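Local coordinates for capsid protein (Pseudomonas phage PP7, PDB 2QUD) that self-assembles as dimers into an icosahedral capsid, packages the viral RNA genome and represses translation of the viral replicase, at residues D27-F31 against R43-R49. Numbering follows the deposited sequence. Where two conformers were deposited one is given.
Sequences DRQIF and RLTASLR. With GOL (glycerol), chain C.
Ile30 places CG1 beside its backbone N (chi1 -55°), which turns CG2 to Arg43, whose chain bends at chi2 and chi3; in the conformer described the two side chains cross, with Ile30 CG2 3.4 Å from Arg43 NE. Strand 43-49 carries the RNA-binding Arg43 and Arg49, and its pairing with strand 29-31 is a worked example of an antiparallel ladder. Two hydrogen-bonded pairs, Gln29 with Ala46 and Phe31 with Leu44, flank the non-hydrogen-bonded pair Ile30 with Thr45. Gln29 N donates to Ala46 O at 2.8 Å, nearly straight at 171°, and each pair is closed by the reciprocal bond. On the face of Ile30 and Thr45, Arg28 CD meets Thr45 CG2 at 3.8 Å, the side chains running alongside each other. On the other face, Phe31 CB packs on Leu44 CB, and Leu44 O lies at the ring's edge, in its plane, 3.8 Å from Phe31 CD1. A glycerol, probably from crystallisation, bridges Leu48 N and Gln29 OE1. In this conformer Arg43 forms a salt bridge to Glu32. Strand 15-24 flanks Ile30 and strand 56-68 flanks Thr45; from the second subunit, Leu123 O accepts a bond from Gln29 NE2 and Leu116, on helix 111-119, packs on Leu48.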
loop_
_atom_site.group_PDB
_atom_site.type_symbol
_atom_site.label_atom_id
_atom_site.label_comp_id
_atom_site.label_asym_id
_atom_site.label_seq_id
_atom_site.Cartn_x
_atom_site.Cartn_y
_atom_site.Cartn_z
ATOM N N ASP A 27 -4.489 7.056 19.097
ATOM C CA ASP A 27 -3.320 6.700 18.283
ATOM C C ASP A 27 -3.618 5.856 17.053
ATOM O O ASP A 27 -2.918 5.977 16.069
ATOM C CB ASP A 27 -2.270 5.999 19.125
ATOM C CG ASP A 27 -1.584 6.931 20.119
ATOM O OD1 ASP A 27 -1.482 8.184 19.930
ATOM O OD2 ASP A 27 -1.087 6.375 21.098
ATOM N N ARG A 28 -4.607 4.982 17.093
ATOM C CA ARG A 28 -4.863 4.162 15.920
ATOM C C ARG A 28 -6.231 3.523 15.909
ATOM O O ARG A 28 -6.903 3.438 16.954
ATOM C CB ARG A 28 -3.821 3.059 15.812
ATOM C CG ARG A 28 -3.879 2.044 16.917
ATOM C CD ARG A 28 -2.652 1.133 16.987
ATOM N NE ARG A 28 -1.385 1.861 17.074
ATOM C CZ ARG A 28 -0.948 2.490 18.170
ATOM N NH1 ARG A 28 -1.652 2.535 19.302
ATOM N NH2 ARG A 28 0.219 3.103 18.138
ATOM N N GLN A 29 -6.635 3.041 14.736
ATOM C CA GLN A 29 -7.754 2.144 14.603
ATOM C C GLN A 29 -7.237 0.763 14.273
ATOM O O GLN A 29 -6.223 0.631 13.614
ATOM C CB GLN A 29 -8.690 2.574 13.478
ATOM C CG GLN A 29 -9.305 3.904 13.669
ATOM C CD GLN A 29 -9.848 4.446 12.379
ATOM O OE1 GLN A 29 -9.126 5.123 11.641
ATOM N NE2 GLN A 29 -11.087 4.084 12.057
ATOM N N ILE A 30 -7.966 -0.266 14.704
ATOM C CA ILE A 30 -7.684 -1.655 14.345
ATOM C C ILE A 30 -8.985 -2.255 13.860
ATOM O O ILE A 30 -10.033 -2.097 14.537
ATOM C CB ILE A 30 -7.099 -2.492 15.513
ATOM C CG1 ILE A 30 -5.845 -1.823 16.077
ATOM C CG2 ILE A 30 -6.756 -3.891 15.024
ATOM C CD1 ILE A 30 -5.225 -2.626 17.171
ATOM N N PHE A 31 -8.919 -2.901 12.715
ATOM C CA PHE A 31 -10.039 -3.605 12.114
ATOM C C PHE A 31 -9.641 -5.083 12.037
ATOM O O PHE A 31 -8.464 -5.397 11.760
ATOM C CB PHE A 31 -10.370 -3.139 10.689
ATOM C CG PHE A 31 -10.880 -1.701 10.585
ATOM C CD1 PHE A 31 -9.972 -0.631 10.745
ATOM C CD2 PHE A 31 -12.216 -1.416 10.348
ATOM C CE1 PHE A 31 -10.428 0.676 10.658
ATOM C CE2 PHE A 31 -12.662 -0.119 10.271
ATOM C CZ PHE A 31 -11.780 0.914 10.393
ATOM N N ARG A 43 -5.996 -8.610 10.007
ATOM C CA ARG A 43 -5.958 -7.363 10.754
ATOM C C ARG A 43 -5.537 -6.192 9.860
ATOM O O ARG A 43 -4.601 -6.344 9.089
ATOM C CB ARG A 43 -4.909 -7.466 11.866
ATOM C CG ARG A 43 -5.162 -6.572 13.077
ATOM C CD ARG A 43 -5.849 -7.358 14.200
ATOM N NE ARG A 43 -5.404 -6.949 15.532
ATOM C CZ ARG A 43 -5.652 -7.612 16.665
ATOM N NH1 ARG A 43 -5.187 -7.132 17.813
ATOM N NH2 ARG A 43 -6.362 -8.741 16.678
ATOM N N LEU A 44 -6.189 -5.047 10.038
ATOM C CA LEU A 44 -5.790 -3.792 9.400
ATOM C C LEU A 44 -5.690 -2.746 10.489
ATOM O O LEU A 44 -6.654 -2.487 11.195
ATOM C CB LEU A 44 -6.830 -3.338 8.368
ATOM C CG LEU A 44 -6.556 -1.973 7.678
ATOM C CD1 LEU A 44 -5.208 -1.986 6.894
ATOM C CD2 LEU A 44 -7.717 -1.571 6.774
ATOM N N THR A 45 -4.505 -2.147 10.623
ATOM C CA THR A 45 -4.292 -1.077 11.566
ATOM C C THR A 45 -4.133 0.202 10.760
ATOM O O THR A 45 -3.417 0.212 9.747
ATOM C CB THR A 45 -3.037 -1.383 12.405
ATOM O OG1 THR A 45 -3.206 -2.643 13.060
ATOM C CG2 THR A 45 -2.759 -0.255 13.437
ATOM N N ALA A 46 -4.746 1.282 11.241
ATOM C CA ALA A 46 -4.744 2.555 10.534
ATOM C C ALA A 46 -4.496 3.736 11.486
ATOM O O ALA A 46 -5.015 3.776 12.589
ATOM C CB ALA A 46 -6.044 2.729 9.773
ATOM N N SER A 47 -3.651 4.663 11.050
ATOM C CA SER A 47 -3.424 5.899 11.805
ATOM C C SER A 47 -3.305 7.068 10.845
ATOM O O SER A 47 -2.966 6.902 9.683
ATOM C CB SER A 47 -2.208 5.839 12.714
ATOM O OG SER A 47 -1.026 5.693 11.990
ATOM N N LEU A 48 -3.594 8.243 11.377
ATOM C CA LEU A 48 -3.545 9.481 10.636
ATOM C C LEU A 48 -3.026 10.515 11.628
ATOM O O LEU A 48 -3.686 10.770 12.640
ATOM C CB LEU A 48 -4.932 9.848 10.156
ATOM C CG LEU A 48 -5.172 11.204 9.483
ATOM C CD1 LEU A 48 -4.154 11.471 8.380
ATOM C CD2 LEU A 48 -6.636 11.230 8.965
ATOM N N ARG A 49 -1.831 11.052 11.405
ATOM C CA ARG A 49 -1.276 12.046 12.341
ATOM C C ARG A 49 -0.579 13.185 11.603
ATOM O O ARG A 49 0.125 12.954 10.605
ATOM C CB ARG A 49 -0.320 11.369 13.342
ATOM C CG ARG A 49 0.900 10.682 12.713
ATOM C CD ARG A 49 1.672 9.804 13.720
ATOM N NE ARG A 49 1.090 8.461 13.921
ATOM C CZ ARG A 49 0.536 7.981 15.048
ATOM N NH1 ARG A 49 0.451 8.696 16.174
ATOM N NH2 ARG A 49 0.053 6.734 15.057
HETATM C C1 GOL C . -5.779 7.333 14.539
HETATM O O1 GOL C . -4.698 8.074 14.014
HETATM C C2 GOL C . -7.149 7.802 14.048
HETATM O O2 GOL C . -7.381 9.122 14.485
HETATM C C3 GOL C . -7.403 7.719 12.540
HETATM O O3 GOL C . -6.763 6.612 11.934
#